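Local atomic coordinates of short-chain dehydrogenase/reductase SDR (Vibrio parahaemolyticus, PDB entry 3GUY), a protein that probably catalyses NAD(P)-dependent oxidation or reduction of an as yet unidentified substrate. Residues Gly50-Asp55 with Val62-Glu67; Asp22-Ala27 with Met202-Leu207; Gln135-Ala138 with Tyr143-Val146. The protein carries 2 engineered substitutions. All coordinates share one frame; numbering follows the deposited sequence.

Contact 1: residues Gly50-Asp55 with Val62-Glu67; sequences GYRARD and VEQLFE. Engineered in segment 50-55: R54 (natural residue Cys).
R54, an engineered residue that replaces a natural cysteine, reaches across to Q64 and L65. Its CB already points at the helix; with CG anti to the carbonyl carbon (chi1 -53°), the chain then bends at the next two torsions. CG lies 4.1 Å from CD1 of L65, and CD rests 3.7 Å from CB of the same leucine, the two side chains running antiparallel where they touch. The bends at chi2 and chi3 fold the guanidinium back, and NE donates to the carbonyl O of A53 at 3.1 Å, exactly in the guanidinium plane. At the tip, NH2 meets OE1 of Q64 at 3.1 Å in an almost straight bond (172°), reaching the amide oxygen from above its carbonyl plane. The same NH2 also donates to the backbone O of E61, one turn earlier. Together the bonds of NE and NH2 help hold the guanidinium in its plane.

The R52 chain is extended from CG to NE, and its CZ lies over the centre of one face of the R54 guanidinium, 3.6 Å from the plane. NH1 of R52 makes a weak bond to the carbonyl O of Q64 (3.0 Å, 122°), and it also donates to a water that in turn donates to O of L65.

The contact joins strand 51-53, at one border of the parallel sheet, to helix 59-67, which leads on toward strand 75-78. L65 also packs on Y29 and T31 of the adjacent strand 28-32, while F66 turns to helix 93-118.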
loop_
_atom_site.group_PDB
_atom_site.type_symbol
_atom_site.label_atom_id
_atom_site.label_comp_id
_atom_site.label_asym_id
_atom_site.label_seq_id
_atom_site.Cartn_x
_atom_site.Cartn_y
_atom_site.Cartn_z
ATOM N N GLY D 50 1.698 -7.991 39.050
ATOM C CA GLY D 50 2.964 -8.612 38.714
ATOM C C GLY D 50 3.651 -7.973 37.532
ATOM O O GLY D 50 3.075 -7.171 36.792
ATOM N N TYR D 51 4.923 -8.299 37.440
ATOM C CA TYR D 51 5.795 -7.909 36.361
ATOM C C TYR D 51 6.885 -8.969 36.267
ATOM O O TYR D 51 7.217 -9.635 37.278
ATOM C CB TYR D 51 6.421 -6.548 36.618
ATOM C CG TYR D 51 7.252 -6.409 37.894
ATOM C CD1 TYR D 51 8.620 -6.657 37.883
ATOM C CD2 TYR D 51 6.674 -5.979 39.103
ATOM C CE1 TYR D 51 9.400 -6.511 39.040
ATOM C CE2 TYR D 51 7.446 -5.829 40.280
ATOM C CZ TYR D 51 8.810 -6.093 40.233
ATOM O OH TYR D 51 9.599 -5.949 41.351
ATOM N N ARG D 52 7.450 -9.136 35.081
ATOM C CA ARG D 52 8.533 -10.094 34.912
ATOM C C ARG D 52 9.438 -9.642 33.782
ATOM O O ARG D 52 8.960 -9.363 32.685
ATOM C CB ARG D 52 7.951 -11.445 34.583
ATOM C CG ARG D 52 8.932 -12.565 34.696
ATOM C CD ARG D 52 8.248 -13.843 34.446
ATOM N NE ARG D 52 9.164 -14.977 34.525
ATOM C CZ ARG D 52 8.855 -16.212 34.149
ATOM N NH1 ARG D 52 7.667 -16.499 33.630
ATOM N NH2 ARG D 52 9.758 -17.171 34.271
ATOM N N ALA D 53 10.728 -9.545 34.069
ATOM C CA ALA D 53 11.732 -9.249 33.051
ATOM C C ALA D 53 11.805 -10.403 32.093
ATOM O O ALA D 53 11.972 -11.550 32.529
ATOM C CB ALA D 53 13.100 -9.031 33.708
ATOM N N ARG D 54 11.694 -10.128 30.784
ATOM C CA ARG D 54 11.808 -11.156 29.768
ATOM C C ARG D 54 12.515 -10.606 28.527
ATOM O O ARG D 54 12.393 -9.424 28.216
ATOM C CB ARG D 54 10.437 -11.660 29.326
ATOM C CG ARG D 54 9.465 -12.129 30.412
ATOM C CD ARG D 54 9.464 -13.598 30.610
ATOM N NE ARG D 54 10.665 -14.033 31.307
ATOM C CZ ARG D 54 11.081 -15.299 31.393
ATOM N NH1 ARG D 54 12.172 -15.573 32.075
ATOM N NH2 ARG D 54 10.419 -16.286 30.805
ATOM N N ASP D 55 13.279 -11.475 27.868
ATOM C CA ASP D 55 13.782 -11.235 26.519
ATOM C C ASP D 55 12.804 -11.883 25.548
ATOM O O ASP D 55 12.812 -13.091 25.369
ATOM C CB ASP D 55 15.193 -11.847 26.341
ATOM C CG ASP D 55 15.783 -11.601 24.935
ATOM O OD1 ASP D 55 15.124 -10.941 24.074
ATOM O OD2 ASP D 55 16.915 -12.097 24.688
ATOM N N VAL D 62 9.201 -16.342 26.230
ATOM C CA VAL D 62 7.829 -15.910 25.923
ATOM C C VAL D 62 6.784 -16.982 26.306
ATOM O O VAL D 62 5.711 -16.673 26.821
ATOM C CB VAL D 62 7.704 -15.487 24.436
ATOM C CG1 VAL D 62 6.269 -15.309 24.027
ATOM C CG2 VAL D 62 8.508 -14.203 24.224
ATOM N N GLU D 63 7.125 -18.239 26.079
ATOM C CA GLU D 63 6.267 -19.350 26.454
ATOM C C GLU D 63 6.128 -19.394 27.989
ATOM O O GLU D 63 5.041 -19.580 28.495
ATOM C CB GLU D 63 6.826 -20.644 25.827
ATOM C CG GLU D 63 6.335 -21.985 26.363
ATOM C CD GLU D 63 7.499 -22.992 26.356
ATOM O OE1 GLU D 63 7.870 -23.462 25.253
ATOM O OE2 GLU D 63 8.080 -23.250 27.441
ATOM N N GLN D 64 7.212 -19.154 28.721
ATOM C CA GLN D 64 7.134 -19.095 30.202
ATOM C C GLN D 64 6.377 -17.881 30.726
ATOM O O GLN D 64 5.768 -17.946 31.790
ATOM C CB GLN D 64 8.515 -19.056 30.819
ATOM C CG GLN D 64 9.285 -20.367 30.695
ATOM C CD GLN D 64 10.778 -20.129 30.660
ATOM O OE1 GLN D 64 11.293 -19.208 31.316
ATOM N NE2 GLN D 64 11.486 -20.940 29.862
ATOM N N LEU D 65 6.454 -16.764 29.999
ATOM C CA LEU D 65 5.762 -15.544 30.399
ATOM C C LEU D 65 4.278 -15.861 30.517
ATOM O O LEU D 65 3.680 -15.606 31.536
ATOM C CB LEU D 65 6.046 -14.359 29.417
ATOM C CG LEU D 65 5.175 -13.072 29.457
ATOM C CD1 LEU D 65 5.361 -12.218 30.738
ATOM C CD2 LEU D 65 5.448 -12.204 28.207
ATOM N N PHE D 66 3.696 -16.466 29.498
ATOM C CA PHE D 66 2.268 -16.689 29.510
ATOM C C PHE D 66 1.838 -17.873 30.360
ATOM O O PHE D 66 0.721 -17.867 30.877
ATOM C CB PHE D 66 1.715 -16.769 28.100
ATOM C CG PHE D 66 1.748 -15.446 27.409
ATOM C CD1 PHE D 66 0.820 -14.474 27.718
ATOM C CD2 PHE D 66 2.769 -15.136 26.535
ATOM C CE1 PHE D 66 0.889 -13.229 27.122
ATOM C CE2 PHE D 66 2.831 -13.900 25.935
ATOM C CZ PHE D 66 1.895 -12.949 26.239
ATOM N N GLU D 67 2.720 -18.858 30.508
ATOM C CA GLU D 67 2.417 -20.040 31.312
ATOM C C GLU D 67 2.160 -19.635 32.770
ATOM O O GLU D 67 1.263 -20.151 33.417
ATOM C CB GLU D 67 3.580 -21.034 31.260
ATOM C CG GLU D 67 3.281 -22.386 31.906
ATOM C CD GLU D 67 2.215 -23.185 31.159
ATOM O OE1 GLU D 67 2.217 -23.170 29.909
ATOM O OE2 GLU D 67 1.382 -23.841 31.830
HETATM O O HOH W 1 5.282 -14.681 33.942
#

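Contact 2: residues Asp22-Ala27 with Met202-Leu207; sequences DAEGKA and MIHGAL. Engineered in segment 202-207: A206 (natural residue Ser).
The carboxylate of E24 meets the imidazole of H204 at the ring edge, the two side chains reaching toward each other from CA atoms 11.0 Å apart. NE2 of H204 donates to OE1 of E24 at 3.1 Å, but the N-H...O angle of 147° makes the bond weak. OE2 turns to the neighbouring corner of the ring and lies 3.0 Å from CE1, near the ring plane. The carboxylate and ring planes stand 67° apart, so the acid is twisted against the imidazole instead of lying flat with it.

Further out, K26 extends alongside E24 and brings NZ to 3.8 Å from OE1, a long salt bridge within the same loop. E24 and K26 flank the residue that ends helix 12-23: G25, with positive phi, is the C-prime residue of a Schellman motif, in which G25 N bonds to D22 O at 2.7 Å and K26 N bonds to Y21 O. D22 ties this helix end to the loop between helix 35-42 and strand 51-53 through the backbone N atoms of S46 and N47. On the other segment, H204 sets its ring by holding CG anti to the backbone N (chi1 -175°). The ring packs on L17 and L20 and meets the ring of Y21 edge-to-face. The far side of helix 196-207 faces the second subunit, where the engineered A206 touches A206 of that chain.

One carboxylate oxygen is thus shared between an imidazole N-H and an ammonium group at the surface. The acid would probably favour a protonated H204, whereas K26, with NZ 5.8 Å from NE2, would oppose it; the weak bond and long salt bridge suggest a modest electrostatic contribution.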
loop_
_atom_site.group_PDB
_atom_site.type_symbol
_atom_site.label_atom_id
_atom_site.label_comp_id
_atom_site.label_asym_id
_atom_site.label_seq_id
_atom_site.Cartn_x
_atom_site.Cartn_y
_atom_site.Cartn_z
ATOM N N ASP D 22 -4.246 1.132 34.920
ATOM C CA ASP D 22 -4.220 1.029 36.379
ATOM C C ASP D 22 -5.151 2.065 37.038
ATOM O O ASP D 22 -6.014 1.694 37.828
ATOM C CB ASP D 22 -2.806 1.226 36.892
ATOM C CG ASP D 22 -2.715 1.097 38.398
ATOM O OD1 ASP D 22 -2.793 -0.043 38.876
ATOM O OD2 ASP D 22 -2.546 2.128 39.093
ATOM N N ALA D 23 -4.948 3.345 36.731
ATOM C CA ALA D 23 -5.869 4.431 37.128
ATOM C C ALA D 23 -7.372 4.145 36.895
ATOM O O ALA D 23 -8.203 4.728 37.587
ATOM C CB ALA D 23 -5.495 5.703 36.427
ATOM N N GLU D 24 -7.732 3.288 35.935
ATOM C CA GLU D 24 -9.136 2.866 35.748
ATOM C C GLU D 24 -9.495 1.702 36.634
ATOM O O GLU D 24 -10.496 1.027 36.393
ATOM C CB GLU D 24 -9.407 2.382 34.320
ATOM C CG GLU D 24 -9.446 3.430 33.260
ATOM C CD GLU D 24 -9.700 2.810 31.887
ATOM O OE1 GLU D 24 -9.170 1.714 31.565
ATOM O OE2 GLU D 24 -10.431 3.444 31.106
ATOM N N GLY D 25 -8.648 1.406 37.613
ATOM C CA GLY D 25 -8.837 0.240 38.461
ATOM C C GLY D 25 -8.491 -1.123 37.869
ATOM O O GLY D 25 -8.689 -2.127 38.542
ATOM N N LYS D 26 -7.941 -1.202 36.651
ATOM C CA LYS D 26 -7.758 -2.520 36.011
ATOM C C LYS D 26 -6.420 -3.218 36.340
ATOM O O LYS D 26 -5.372 -2.580 36.448
ATOM C CB LYS D 26 -7.928 -2.401 34.504
ATOM C CG LYS D 26 -9.199 -1.653 34.106
ATOM C CD LYS D 26 -9.793 -2.191 32.799
ATOM C CE LYS D 26 -10.723 -1.159 32.161
ATOM N NZ LYS D 26 -10.972 -1.474 30.746
ATOM N N ALA D 27 -6.471 -4.536 36.500
ATOM C CA ALA D 27 -5.254 -5.321 36.753
ATOM C C ALA D 27 -4.343 -5.375 35.511
ATOM O O ALA D 27 -4.788 -5.762 34.429
ATOM C CB ALA D 27 -5.592 -6.724 37.183
ATOM N N MET D 202 -4.426 9.223 23.804
ATOM C CA MET D 202 -5.170 9.030 22.533
ATOM C C MET D 202 -5.428 7.585 22.157
ATOM O O MET D 202 -6.547 7.247 21.676
ATOM C CB MET D 202 -4.442 9.761 21.390
ATOM C CG MET D 202 -4.562 11.279 21.526
ATOM S SD MET D 202 -3.906 12.309 20.216
ATOM C CE MET D 202 -2.225 12.327 20.678
ATOM N N ILE D 203 -4.427 6.724 22.352
ATOM C CA ILE D 203 -4.537 5.302 22.015
ATOM C C ILE D 203 -5.547 4.673 22.953
ATOM O O ILE D 203 -6.479 3.997 22.518
ATOM C CB ILE D 203 -3.180 4.546 22.078
ATOM C CG1 ILE D 203 -2.252 5.027 20.942
ATOM C CG2 ILE D 203 -3.398 3.015 21.962
ATOM C CD1 ILE D 203 -0.742 4.763 21.087
ATOM N N HIS D 204 -5.371 4.926 24.241
ATOM C CA HIS D 204 -6.310 4.456 25.237
ATOM C C HIS D 204 -7.758 4.920 24.982
ATOM O O HIS D 204 -8.664 4.111 24.985
ATOM C CB HIS D 204 -5.849 4.871 26.630
ATOM C CG HIS D 204 -6.718 4.324 27.710
ATOM N ND1 HIS D 204 -7.827 4.998 28.175
ATOM C CD2 HIS D 204 -6.691 3.141 28.358
ATOM C CE1 HIS D 204 -8.431 4.262 29.085
ATOM N NE2 HIS D 204 -7.767 3.127 29.213
ATOM N N GLY D 205 -7.967 6.206 24.753
ATOM C CA GLY D 205 -9.304 6.697 24.363
ATOM C C GLY D 205 -9.962 5.941 23.206
ATOM O O GLY D 205 -11.092 5.514 23.318
ATOM N N ALA D 206 -9.240 5.759 22.101
ATOM C CA ALA D 206 -9.745 5.029 20.911
ATOM C C ALA D 206 -10.034 3.531 21.149
ATOM O O ALA D 206 -11.008 2.958 20.615
ATOM C CB ALA D 206 -8.756 5.185 19.771
ATOM N N LEU D 207 -9.202 2.881 21.944
ATOM C CA LEU D 207 -9.435 1.484 22.224
ATOM C C LEU D 207 -10.588 1.237 23.227
ATOM O O LEU D 207 -11.037 0.104 23.367
ATOM C CB LEU D 207 -8.156 0.840 22.738
ATOM C CG LEU D 207 -7.041 0.748 21.680
ATOM C CD1 LEU D 207 -5.705 0.452 22.340
ATOM C CD2 LEU D 207 -7.356 -0.310 20.677
#

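Contact 3: residues Gln135-Ala138 with Tyr143-Val146; sequences QPKA and YCAV
C144 points its thiol from the first turn of helix 141-160 against the extended run Q135-P136-K137. With SG anti to its own carbonyl carbon (chi1 -71°), the sulfur swings out from the helix and is met mostly by backbone: K137 N and Q135 O each lie 3.5 Å from SG, and P136 CA is 4.0 Å away. The side chain of K137 adds to these contacts. Its CG is also anti to the carbonyl carbon, and beyond it the chain runs extended, passing the sulfur with CB at 4.0 Å and CD at 4.2 Å and carrying NZ on to a weak hydrogen bond with OG1 of T131. The aliphatic part of the lysine therefore lies beside the thiol while its charged end turns back to T131, earlier in the same loop.

The peptide N-H of K137 is taken by OG of S156 of the third subunit, a serine that also packs on P136 and C144. A145 touches L153 of the same neighbour, so this part of the helix lies at a subunit interface.

Beside C144, Y143 sends its ring toward F85, which it meets edge-to-face. Y143, C144, A145 and V146, with the lysine that follows, match the Tyr-x-x-x-Lys signature of short-chain dehydrogenases, and the loop folded over C144 is the approach to the helix that bears it.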
loop_
_atom_site.group_PDB
_atom_site.type_symbol
_atom_site.label_atom_id
_atom_site.label_comp_id
_atom_site.label_asym_id
_atom_site.label_seq_id
_atom_site.Cartn_x
_atom_site.Cartn_y
_atom_site.Cartn_z
ATOM N N GLN D 135 5.280 3.308 5.183
ATOM C CA GLN D 135 5.986 4.038 4.115
ATOM C C GLN D 135 7.464 3.721 4.204
ATOM O O GLN D 135 7.960 3.369 5.259
ATOM C CB GLN D 135 5.950 5.563 4.294
ATOM C CG GLN D 135 4.681 6.192 4.800
ATOM C CD GLN D 135 5.024 7.265 5.837
ATOM O OE1 GLN D 135 5.795 8.191 5.550
ATOM N NE2 GLN D 135 4.504 7.108 7.050
ATOM N N PRO D 136 8.195 3.959 3.113
ATOM C CA PRO D 136 9.624 3.821 3.193
ATOM C C PRO D 136 10.238 5.130 3.681
ATOM O O PRO D 136 9.626 6.181 3.543
ATOM C CB PRO D 136 10.019 3.520 1.755
ATOM C CG PRO D 136 8.922 4.190 0.938
ATOM C CD PRO D 136 7.701 4.115 1.727
ATOM N N LYS D 137 11.404 5.056 4.285
ATOM C CA LYS D 137 12.109 6.253 4.751
ATOM C C LYS D 137 13.617 6.131 4.541
ATOM O O LYS D 137 14.247 5.142 4.964
ATOM C CB LYS D 137 11.780 6.472 6.223
ATOM C CG LYS D 137 10.303 6.877 6.468
ATOM C CD LYS D 137 9.758 6.466 7.832
ATOM C CE LYS D 137 8.474 7.300 8.225
ATOM N NZ LYS D 137 8.058 7.076 9.654
ATOM N N ALA D 138 14.202 7.142 3.897
ATOM C CA ALA D 138 15.649 7.288 3.839
ATOM C C ALA D 138 16.293 7.268 5.222
ATOM O O ALA D 138 15.841 7.923 6.165
ATOM C CB ALA D 138 16.048 8.612 3.103
ATOM N N TYR D 143 14.877 -0.381 9.835
ATOM C CA TYR D 143 13.741 -0.057 10.721
ATOM C C TYR D 143 12.436 -0.245 10.000
ATOM O O TYR D 143 11.580 -0.958 10.494
ATOM C CB TYR D 143 13.803 1.355 11.252
ATOM C CG TYR D 143 12.774 1.645 12.318
ATOM C CD1 TYR D 143 12.803 0.985 13.555
ATOM C CD2 TYR D 143 11.777 2.567 12.093
ATOM C CE1 TYR D 143 11.851 1.236 14.532
ATOM C CE2 TYR D 143 10.853 2.864 13.083
ATOM C CZ TYR D 143 10.892 2.184 14.304
ATOM O OH TYR D 143 9.962 2.442 15.278
ATOM N N CYS D 144 12.327 0.321 8.796
ATOM C CA CYS D 144 11.171 0.084 7.979
ATOM C C CYS D 144 11.053 -1.403 7.719
ATOM O O CYS D 144 9.952 -1.983 7.804
ATOM C CB CYS D 144 11.241 0.849 6.637
ATOM S SG CYS D 144 11.046 2.628 6.775
ATOM N N ALA D 145 12.168 -2.051 7.411
ATOM C CA ALA D 145 12.101 -3.477 7.107
ATOM C C ALA D 145 11.394 -4.264 8.200
ATOM O O ALA D 145 10.424 -5.008 7.907
ATOM C CB ALA D 145 13.485 -4.042 6.845
ATOM N N VAL D 146 11.846 -4.094 9.445
ATOM C CA VAL D 146 11.260 -4.841 10.612
ATOM C C VAL D 146 9.786 -4.419 10.956
ATOM O O VAL D 146 8.954 -5.251 11.339
ATOM C CB VAL D 146 12.186 -4.811 11.853
ATOM C CG1 VAL D 146 13.567 -5.458 11.537
ATOM C CG2 VAL D 146 12.416 -3.352 12.438
#

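How the contacts relate
All three contacts belong to one Rossmann-type fold but use separate elements. Contact 1 is partly buried and local, joining an outer strand to the next helix in the chain with arginines and amide or carbonyl oxygens over a leucine. Contact 2 lies at the surface and links distant parts of the sequence, so that contacts 1 and 3 both fall inside the loop it closes; its chemistry is one acid, one imidazole and a nearby lysine. Contact 3, also partly buried, is on the opposite side of the chain's centre from both and relies on a thiol set against backbone. Other subunits reach contacts 2 and 3, whereas contact 1 stays within its own chain.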